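Local atomic coordinates of pumilio homolog 23 (Arabidopsis thaliana, PDB entry 5WZJ), a protein that binds RNA sequence-specifically through pumilio repeats, recognising a segment of 18S rRNA, and probably regulates translation and mRNA stability. Residues A[309-314]-A[344-349]; A[131-136]-A[205-210]; A[405-410]-A[421-426]. All coordinates share one frame; numbering follows the deposited sequence. Where two conformers were deposited one is given.

Contact 1 of 3, residues A[309-314]-A[344-349]; sequences VFKNSL and WEELAP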
loop_
_atom_site.group_PDB
_atom_site.type_symbol
_atom_site.label_atom_id
_atom_site.label_comp_id
_atom_site.label_asym_id
_atom_site.label_seq_id
_atom_site.Cartn_x
_atom_site.Cartn_y
_atom_site.Cartn_z
ATOM N N VAL A 309 -3.998 8.338 -24.570
ATOM C CA VAL A 309 -5.037 8.592 -23.587
ATOM C C VAL A 309 -4.733 9.836 -22.754
ATOM O O VAL A 309 -5.562 10.740 -22.652
ATOM C CB VAL A 309 -5.257 7.354 -22.689
ATOM C CG1 VAL A 309 -6.115 7.711 -21.488
ATOM C CG2 VAL A 309 -5.897 6.225 -23.505
ATOM N N PHE A 310 -3.538 9.905 -22.166
ATOM C CA PHE A 310 -3.275 10.876 -21.105
ATOM C C PHE A 310 -2.644 12.171 -21.602
ATOM O O PHE A 310 -2.950 13.240 -21.067
ATOM C CB PHE A 310 -2.375 10.247 -20.037
ATOM C CG PHE A 310 -3.043 9.138 -19.298
ATOM C CD1 PHE A 310 -3.980 9.423 -18.310
ATOM C CD2 PHE A 310 -2.787 7.814 -19.623
ATOM C CE1 PHE A 310 -4.640 8.405 -17.643
ATOM C CE2 PHE A 310 -3.430 6.783 -18.939
ATOM C CZ PHE A 310 -4.360 7.080 -17.960
ATOM N N LYS A 311 -1.760 12.096 -22.593
ATOM C CA LYS A 311 -1.044 13.284 -23.040
ATOM C C LYS A 311 -2.033 14.366 -23.463
ATOM O O LYS A 311 -3.045 14.082 -24.109
ATOM C CB LYS A 311 -0.097 12.928 -24.191
ATOM C CG LYS A 311 0.853 14.075 -24.613
ATOM C CD LYS A 311 1.623 13.742 -25.896
ATOM C CE LYS A 311 2.390 14.967 -26.422
ATOM N NZ LYS A 311 3.225 14.652 -27.618
ATOM N N ASN A 312 -1.763 15.602 -23.042
ATOM C CA ASN A 312 -2.571 16.806 -23.237
ATOM C C ASN A 312 -3.766 16.899 -22.284
ATOM O O ASN A 312 -4.439 17.927 -22.273
ATOM C CB ASN A 312 -3.078 16.968 -24.684
ATOM C CG ASN A 312 -1.944 16.988 -25.682
ATOM O OD1 ASN A 312 -0.948 17.665 -25.474
ATOM N ND2 ASN A 312 -2.071 16.215 -26.746
ATOM N N SER A 313 -4.043 15.883 -21.463
ATOM C CA SER A 313 -5.115 15.967 -20.479
ATOM C C SER A 313 -4.602 15.895 -19.044
ATOM O O SER A 313 -5.402 15.723 -18.117
ATOM C CB SER A 313 -6.147 14.858 -20.718
ATOM O OG SER A 313 -6.727 14.956 -22.014
ATOM N N LEU A 314 -3.294 16.029 -18.832
ATOM C CA LEU A 314 -2.724 15.685 -17.531
ATOM C C LEU A 314 -3.261 16.583 -16.420
ATOM O O LEU A 314 -3.586 16.103 -15.326
ATOM C CB LEU A 314 -1.197 15.766 -17.592
ATOM C CG LEU A 314 -0.496 14.751 -18.504
ATOM C CD1 LEU A 314 1.024 14.861 -18.355
ATOM C CD2 LEU A 314 -0.979 13.317 -18.189
ATOM N N TRP A 344 6.322 17.526 -17.248
ATOM C CA TRP A 344 6.705 18.773 -16.596
ATOM C C TRP A 344 6.017 19.966 -17.249
ATOM O O TRP A 344 5.536 20.866 -16.554
ATOM C CB TRP A 344 8.226 18.940 -16.619
ATOM C CG TRP A 344 8.708 20.086 -15.790
ATOM C CD1 TRP A 344 8.909 20.104 -14.438
ATOM C CD2 TRP A 344 9.057 21.385 -16.265
ATOM N NE1 TRP A 344 9.361 21.344 -14.041
ATOM C CE2 TRP A 344 9.456 22.148 -15.147
ATOM C CE3 TRP A 344 9.065 21.979 -17.528
ATOM C CZ2 TRP A 344 9.859 23.472 -15.259
ATOM C CZ3 TRP A 344 9.466 23.286 -17.638
ATOM C CH2 TRP A 344 9.858 24.024 -16.510
ATOM N N GLU A 345 5.929 19.973 -18.579
ATOM C CA GLU A 345 5.292 21.092 -19.269
ATOM C C GLU A 345 3.810 21.205 -18.917
ATOM O O GLU A 345 3.292 22.316 -18.741
ATOM C CB GLU A 345 5.468 20.949 -20.779
ATOM C CG GLU A 345 6.882 21.221 -21.266
ATOM C CD GLU A 345 7.076 20.853 -22.732
ATOM O OE1 GLU A 345 6.061 20.668 -23.443
ATOM O OE2 GLU A 345 8.243 20.739 -23.169
ATOM N N GLU A 346 3.104 20.074 -18.814
ATOM C CA GLU A 346 1.666 20.157 -18.577
ATOM C C GLU A 346 1.338 20.493 -17.127
ATOM O O GLU A 346 0.297 21.109 -16.864
ATOM C CB GLU A 346 0.969 18.847 -18.978
ATOM C CG GLU A 346 1.047 18.481 -20.472
ATOM C CD GLU A 346 0.033 17.394 -20.871
ATOM O OE1 GLU A 346 -1.096 17.413 -20.336
ATOM O OE2 GLU A 346 0.359 16.516 -21.711
ATOM N N LEU A 347 2.189 20.101 -16.180
ATOM C CA LEU A 347 1.842 20.127 -14.758
ATOM C C LEU A 347 2.652 21.107 -13.916
ATOM O O LEU A 347 2.115 21.675 -12.955
ATOM C CB LEU A 347 2.007 18.723 -14.154
ATOM C CG LEU A 347 1.091 17.634 -14.709
ATOM C CD1 LEU A 347 1.513 16.270 -14.181
ATOM C CD2 LEU A 347 -0.354 17.940 -14.354
ATOM N N ALA A 348 3.943 21.275 -14.199
ATOM C CA ALA A 348 4.770 22.127 -13.347
ATOM C C ALA A 348 4.271 23.566 -13.258
ATOM O O ALA A 348 4.230 24.098 -12.135
ATOM C CB ALA A 348 6.231 22.090 -13.814
ATOM N N PRO A 349 3.852 24.239 -14.353
ATOM C CA PRO A 349 3.262 25.582 -14.211
ATOM C C PRO A 349 2.068 25.639 -13.268
ATOM O O PRO A 349 1.670 26.726 -12.840
ATOM C CB PRO A 349 2.818 25.928 -15.639
ATOM C CG PRO A 349 3.647 25.075 -16.519
ATOM C CD PRO A 349 3.923 23.820 -15.767
#

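Contact 2 of 3, residues A[131-136]-A[205-210]; sequences ICKVIV and LTYLLS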
loop_
_atom_site.group_PDB
_atom_site.type_symbol
_atom_site.label_atom_id
_atom_site.label_comp_id
_atom_site.label_asym_id
_atom_site.label_seq_id
_atom_site.Cartn_x
_atom_site.Cartn_y
_atom_site.Cartn_z
ATOM N N ILE A 131 -14.200 -25.743 -9.130
ATOM C CA ILE A 131 -14.727 -24.425 -8.781
ATOM C C ILE A 131 -14.641 -23.476 -9.974
ATOM O O ILE A 131 -15.601 -22.767 -10.295
ATOM C CB ILE A 131 -13.970 -23.857 -7.563
ATOM C CG1 ILE A 131 -14.251 -24.669 -6.311
ATOM C CG2 ILE A 131 -14.364 -22.410 -7.285
ATOM C CD1 ILE A 131 -13.454 -24.155 -5.117
ATOM N N CYS A 132 -13.477 -23.414 -10.628
ATOM C CA CYS A 132 -13.308 -22.453 -11.717
ATOM C C CYS A 132 -14.234 -22.765 -12.881
ATOM O O CYS A 132 -14.726 -21.848 -13.558
ATOM C CB CYS A 132 -11.852 -22.434 -12.193
ATOM S SG CYS A 132 -10.672 -21.746 -10.983
ATOM N N LYS A 133 -14.493 -24.051 -13.117
ATOM C CA LYS A 133 -15.325 -24.448 -14.244
ATOM C C LYS A 133 -16.755 -23.941 -14.085
ATOM O O LYS A 133 -17.344 -23.431 -15.043
ATOM C CB LYS A 133 -15.282 -25.965 -14.386
ATOM C CG LYS A 133 -15.927 -26.522 -15.626
ATOM C CD LYS A 133 -15.368 -27.921 -15.870
ATOM C CE LYS A 133 -16.417 -28.873 -16.425
ATOM N NZ LYS A 133 -16.915 -28.424 -17.749
ATOM N N VAL A 134 -17.327 -24.063 -12.882
ATOM C CA VAL A 134 -18.684 -23.556 -12.684
ATOM C C VAL A 134 -18.690 -22.037 -12.750
ATOM O O VAL A 134 -19.652 -21.432 -13.244
ATOM C CB VAL A 134 -19.297 -24.069 -11.359
ATOM C CG1 VAL A 134 -18.587 -23.480 -10.144
ATOM C CG2 VAL A 134 -20.789 -23.748 -11.290
ATOM N N ILE A 135 -17.616 -21.390 -12.295
ATOM C CA ILE A 135 -17.580 -19.930 -12.336
ATOM C C ILE A 135 -17.490 -19.447 -13.777
ATOM O O ILE A 135 -18.268 -18.590 -14.216
ATOM C CB ILE A 135 -16.419 -19.387 -11.479
ATOM C CG1 ILE A 135 -16.729 -19.620 -9.994
ATOM C CG2 ILE A 135 -16.187 -17.890 -11.788
ATOM C CD1 ILE A 135 -15.573 -19.323 -9.058
ATOM N N VAL A 136 -16.560 -20.018 -14.540
ATOM C CA VAL A 136 -16.322 -19.591 -15.920
ATOM C C VAL A 136 -17.568 -19.789 -16.781
ATOM O O VAL A 136 -17.802 -19.043 -17.739
ATOM C CB VAL A 136 -15.097 -20.358 -16.461
ATOM C CG1 VAL A 136 -15.100 -20.462 -17.981
ATOM C CG2 VAL A 136 -13.824 -19.681 -15.966
ATOM N N LEU A 205 -4.996 -20.286 -13.090
ATOM C CA LEU A 205 -5.154 -18.833 -13.045
ATOM C C LEU A 205 -5.503 -18.284 -14.426
ATOM O O LEU A 205 -6.457 -17.508 -14.580
ATOM C CB LEU A 205 -3.881 -18.180 -12.509
ATOM C CG LEU A 205 -3.875 -16.647 -12.421
ATOM C CD1 LEU A 205 -4.976 -16.154 -11.477
ATOM C CD2 LEU A 205 -2.526 -16.126 -11.955
ATOM N N THR A 206 -4.755 -18.711 -15.450
ATOM C CA THR A 206 -5.011 -18.252 -16.818
ATOM C C THR A 206 -6.413 -18.637 -17.268
ATOM O O THR A 206 -7.149 -17.815 -17.824
ATOM C CB THR A 206 -3.949 -18.832 -17.763
ATOM O OG1 THR A 206 -2.658 -18.336 -17.375
ATOM C CG2 THR A 206 -4.233 -18.442 -19.221
ATOM N N TYR A 207 -6.805 -19.887 -17.007
ATOM C CA TYR A 207 -8.120 -20.371 -17.407
ATOM C C TYR A 207 -9.229 -19.590 -16.714
ATOM O O TYR A 207 -10.202 -19.176 -17.355
ATOM C CB TYR A 207 -8.225 -21.865 -17.087
ATOM C CG TYR A 207 -9.626 -22.445 -17.082
ATOM C CD1 TYR A 207 -10.320 -22.642 -18.273
ATOM C CD2 TYR A 207 -10.238 -22.847 -15.888
ATOM C CE1 TYR A 207 -11.606 -23.193 -18.276
ATOM C CE2 TYR A 207 -11.529 -23.395 -15.875
ATOM C CZ TYR A 207 -12.201 -23.570 -17.081
ATOM O OH TYR A 207 -13.463 -24.126 -17.106
ATOM N N LEU A 208 -9.108 -19.394 -15.395
ATOM C CA LEU A 208 -10.133 -18.656 -14.660
ATOM C C LEU A 208 -10.241 -17.226 -15.177
ATOM O O LEU A 208 -11.334 -16.753 -15.511
ATOM C CB LEU A 208 -9.819 -18.669 -13.157
ATOM C CG LEU A 208 -10.660 -17.715 -12.304
ATOM C CD1 LEU A 208 -12.168 -18.060 -12.404
ATOM C CD2 LEU A 208 -10.172 -17.763 -10.846
ATOM N N LEU A 209 -9.102 -16.534 -15.276
ATOM C CA LEU A 209 -9.113 -15.137 -15.700
ATOM C C LEU A 209 -9.634 -14.988 -17.127
ATOM O O LEU A 209 -10.409 -14.070 -17.410
ATOM C CB LEU A 209 -7.709 -14.525 -15.566
ATOM C CG LEU A 209 -7.562 -13.048 -15.980
ATOM C CD1 LEU A 209 -8.573 -12.184 -15.247
ATOM C CD2 LEU A 209 -6.126 -12.512 -15.751
ATOM N N SER A 210 -9.253 -15.890 -18.039
ATOM C CA SER A 210 -9.798 -15.797 -19.395
ATOM C C SER A 210 -11.319 -15.942 -19.395
ATOM O O SER A 210 -12.013 -15.268 -20.167
ATOM C CB SER A 210 -9.158 -16.843 -20.312
ATOM O OG SER A 210 -7.798 -16.490 -20.559
#

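Contact 3 of 3, residues A[405-410]-A[421-426]; sequences LDYYFG and PGAKMH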
loop_
_atom_site.group_PDB
_atom_site.type_symbol
_atom_site.label_atom_id
_atom_site.label_comp_id
_atom_site.label_asym_id
_atom_site.label_seq_id
_atom_site.Cartn_x
_atom_site.Cartn_y
_atom_site.Cartn_z
ATOM N N LEU A 405 1.353 21.823 5.154
ATOM C CA LEU A 405 0.848 22.234 3.844
ATOM C C LEU A 405 -0.634 22.615 3.882
ATOM O O LEU A 405 -1.032 23.630 3.292
ATOM C CB LEU A 405 1.106 21.103 2.844
ATOM C CG LEU A 405 1.140 21.283 1.329
ATOM C CD1 LEU A 405 2.023 22.446 0.914
ATOM C CD2 LEU A 405 1.657 19.990 0.702
ATOM N N ASP A 406 -1.468 21.831 4.583
ATOM C CA ASP A 406 -2.905 22.128 4.589
ATOM C C ASP A 406 -3.222 23.373 5.414
ATOM O O ASP A 406 -4.097 24.161 5.037
ATOM C CB ASP A 406 -3.725 20.925 5.081
ATOM C CG ASP A 406 -3.255 20.389 6.427
ATOM O OD1 ASP A 406 -2.111 20.699 6.832
ATOM O OD2 ASP A 406 -4.029 19.638 7.073
ATOM N N TYR A 407 -2.510 23.585 6.528
ATOM C CA TYR A 407 -2.739 24.799 7.313
ATOM C C TYR A 407 -2.313 26.043 6.547
ATOM O O TYR A 407 -3.002 27.070 6.586
ATOM C CB TYR A 407 -1.998 24.730 8.652
ATOM C CG TYR A 407 -2.574 23.726 9.621
ATOM C CD1 TYR A 407 -2.119 22.411 9.641
ATOM C CD2 TYR A 407 -3.567 24.091 10.525
ATOM C CE1 TYR A 407 -2.641 21.485 10.525
ATOM C CE2 TYR A 407 -4.101 23.167 11.414
ATOM C CZ TYR A 407 -3.637 21.867 11.409
ATOM O OH TYR A 407 -4.158 20.938 12.287
ATOM N N TYR A 408 -1.176 25.985 5.855
ATOM C CA TYR A 408 -0.729 27.167 5.127
ATOM C C TYR A 408 -1.663 27.488 3.963
ATOM O O TYR A 408 -2.026 28.649 3.755
ATOM C CB TYR A 408 0.709 26.994 4.623
ATOM C CG TYR A 408 1.066 28.066 3.635
ATOM C CD1 TYR A 408 1.293 29.370 4.053
ATOM C CD2 TYR A 408 1.122 27.791 2.271
ATOM C CE1 TYR A 408 1.592 30.375 3.141
ATOM C CE2 TYR A 408 1.420 28.786 1.349
ATOM C CZ TYR A 408 1.656 30.075 1.789
ATOM O OH TYR A 408 1.947 31.063 0.870
ATOM N N PHE A 409 -2.048 26.485 3.172
ATOM C CA PHE A 409 -2.899 26.808 2.034
ATOM C C PHE A 409 -4.340 27.067 2.449
ATOM O O PHE A 409 -5.078 27.714 1.702
ATOM C CB PHE A 409 -2.825 25.710 0.971
ATOM C CG PHE A 409 -1.637 25.848 0.054
ATOM C CD1 PHE A 409 -1.689 26.696 -1.041
ATOM C CD2 PHE A 409 -0.461 25.147 0.297
ATOM C CE1 PHE A 409 -0.593 26.843 -1.880
ATOM C CE2 PHE A 409 0.634 25.284 -0.545
ATOM C CZ PHE A 409 0.569 26.140 -1.630
ATOM N N GLY A 410 -4.746 26.618 3.628
ATOM C CA GLY A 410 -6.079 26.909 4.098
ATOM C C GLY A 410 -6.227 28.130 4.979
ATOM O O GLY A 410 -7.336 28.394 5.454
ATOM N N PRO A 421 0.982 25.832 15.703
ATOM C CA PRO A 421 1.476 25.296 16.981
ATOM C C PRO A 421 0.655 24.107 17.463
ATOM O O PRO A 421 -0.577 24.151 17.513
ATOM C CB PRO A 421 1.360 26.493 17.936
ATOM C CG PRO A 421 1.310 27.696 17.051
ATOM C CD PRO A 421 0.602 27.252 15.808
ATOM N N GLY A 422 1.358 23.023 17.797
ATOM C CA GLY A 422 0.733 21.815 18.293
ATOM C C GLY A 422 0.099 20.921 17.247
ATOM O O GLY A 422 -0.266 19.785 17.572
ATOM N N ALA A 423 -0.036 21.377 16.007
ATOM C CA ALA A 423 -0.786 20.622 15.013
ATOM C C ALA A 423 0.013 19.430 14.504
ATOM O O ALA A 423 1.248 19.439 14.481
ATOM C CB ALA A 423 -1.180 21.514 13.835
ATOM N N LYS A 424 -0.710 18.389 14.100
ATOM C CA LYS A 424 -0.081 17.265 13.429
ATOM C C LYS A 424 0.407 17.719 12.056
ATOM O O LYS A 424 -0.322 18.390 11.321
ATOM C CB LYS A 424 -1.066 16.106 13.307
ATOM C CG LYS A 424 -0.515 14.881 12.577
ATOM C CD LYS A 424 0.643 14.240 13.342
ATOM C CE LYS A 424 1.317 13.154 12.517
ATOM N NZ LYS A 424 1.817 13.693 11.205
ATOM N N MET A 425 1.648 17.379 11.715
ATOM C CA MET A 425 2.182 17.808 10.430
ATOM C C MET A 425 1.583 16.997 9.278
ATOM O O MET A 425 1.034 15.909 9.460
ATOM C CB MET A 425 3.702 17.708 10.432
ATOM C CG MET A 425 4.313 18.825 11.260
ATOM S SD MET A 425 6.080 18.687 11.530
ATOM C CE MET A 425 6.370 20.259 12.364
ATOM N N HIS A 426 1.722 17.546 8.071
ATOM C CA HIS A 426 1.030 17.056 6.885
ATOM C C HIS A 426 1.762 15.860 6.289
ATOM O O HIS A 426 2.956 15.946 5.977
ATOM C CB HIS A 426 0.939 18.190 5.866
ATOM C CG HIS A 426 -0.006 17.924 4.738
ATOM N ND1 HIS A 426 0.419 17.496 3.498
ATOM C CD2 HIS A 426 -1.353 18.050 4.655
ATOM C CE1 HIS A 426 -0.627 17.362 2.699
ATOM N NE2 HIS A 426 -1.713 17.690 3.377
HETATM O O HOH W 1 -0.356 19.544 8.705
HETATM O O HOH W 2 -3.242 18.475 11.810
#

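Contact 1 of 3, residues A[309-314]-A[344-349]
E346, near the C-terminal end of helix 337-347, reaches to the turn that follows helix 299-310, and its side chain carries most of the contact. Its CB lies 4.0 Å from L314 CB and about as far from L314 CD1. CG sits beside L314 CD1 too. The chain is extended beyond CG (chi2 -164°), which carries the carboxylate up to the backbone of the turn. CD packs against N312 N and CA. E346 OE2 accepts a hydrogen bond from N312 N at 2.7 Å. The donor comes in on the syn side, 26° out of the carboxylate plane. E346 OE1 accepts one from L314 N at 3.0 Å, nearly along its C-O axis. The side chains of L314 and E346 cross at about a right angle, and L314 CB comes within 3.2 Å of E346 OE1.

F310 to S313 form a type II turn, closed by the bond from S313 N to F310 O. It leads into helix 314-318. Next to this, L347 CD2 packs on L314 CB at 4.0 Å, and L314 in turn touches L330 of helix 323-332.

The contact thus joins the start of Pumilio repeat 6 to residues just past its end. One carboxylate grips two backbone N-H groups, one on each oxygen, which fixes its rotation. Donors in the turn and at the start of a helix would probably stabilise its negative charge.

Contact 2 of 3, residues A[131-136]-A[205-210]
Y207 and L208 both swing CG anti to the backbone N, with chi1 164° and 169°, and this sends both side chains across to helix 131-136. In C132 the sulfur takes another position, anti to the carbonyl carbon, and is aimed at L208. C132 SG lies 3.9 Å from L208 CB and slightly farther from L208 CD2.

The ring of Y207 reaches across to the C-terminal part of the facing helix. C132 CB meets its edge, near the ring plane, at 3.8 Å from Y207 CE2. The hydroxyl ends against K133, with Y207 OH 3.4 Å from K133 CA and 3.7 Å from K133 CG. V136 touches both Y207 and L208. Its CG2 stands over one face of the tyrosine ring, toward the rim, and V136 CG2 also packs 3.9 Å from the backbone O of L208. Beside this, L208 CD1 touches I135 CG2 at 4.1 Å.

The short helix segments run nearly parallel, 18° apart, with axes 9.5 Å apart at closest approach. This is lateral packing of helices in the pumilio superhelix, between helix 121-137 and helix 202-213. Helix 146-160 packs against the side of I135 and L208, where L155 touches both.

The chemistry is almost wholly apolar. Methyl groups, a thiol and an aromatic edge fill the interface, so cohesion rests on shape and burial. Y207 is partly exposed, and its hydroxyl end lies beside the exposed K133.

Contact 3 of 3, residues A[405-410]-A[421-426]
H426 and L405 meet in the pumilio repeat superhelix, where the loop leading to helix 427-436 folds back on helix 405-410. L405 CB lies over one face of the H426 imidazole in a CH-pi contact, 3.9 Å from the ring centroid. L405 CD2 packs near ND1 and CE1. The carboxylate of D406 approaches the same ring, with D406 CG 3.5 Å from H426 CD2. The carboxylate and ring planes are 54° apart.

Earlier in the loop, A423 meets Y407 of the helix. The methyl CB of A423 sits 3.4 Å from Y407 OH and nearly as close to CZ. The backbone O of K424 lies at the edge of the tyrosine ring, near its plane.

Two waters make the next shell, and both donate to K424 O. Water 1 also donates to D406 OD1, at 2.8 Å. Water 2 is hydrogen-bonded to Y407 OH, at 2.7 Å. One carbonyl is therefore tied through water to the side chains of D406 and Y407. D406 holds CG between its backbone N and carbonyl carbon (chi1 53°), which lets OD1 also accept a weak bond from Y407 N.

Beyond this, the loop is held by M425 N bonding to D465 and by K424 NZ bonding to S467. The RNA lies close by: K424 packs on a sugar and H426 on a phosphate. H426 is the N-cap residue of helix 427-436, and its ring nitrogen ND1 is hydrogen-bonded to G429 N.

The three contacts follow one another along the chain within a single NOP9-like PUF repeat domain, and none touches another. Contact 2 belongs to the N-terminal part of the superhelix and contact 3 to a later part, on opposite sides of the chain's centre, with their centres 50 Å apart. Contact 1 comes between them in sequence, its centre 40 Å from that of contact 2 and 28 Å from that of contact 3. Their relation to the bound RNA differs. Contact 3 has its nearest atom about 4 Å from the RNA, whereas the nearest atoms of contacts 1 and 2 are about 11 Å and 13 Å away, so neither of these two reaches the RNA itself; they join parts of the scaffold.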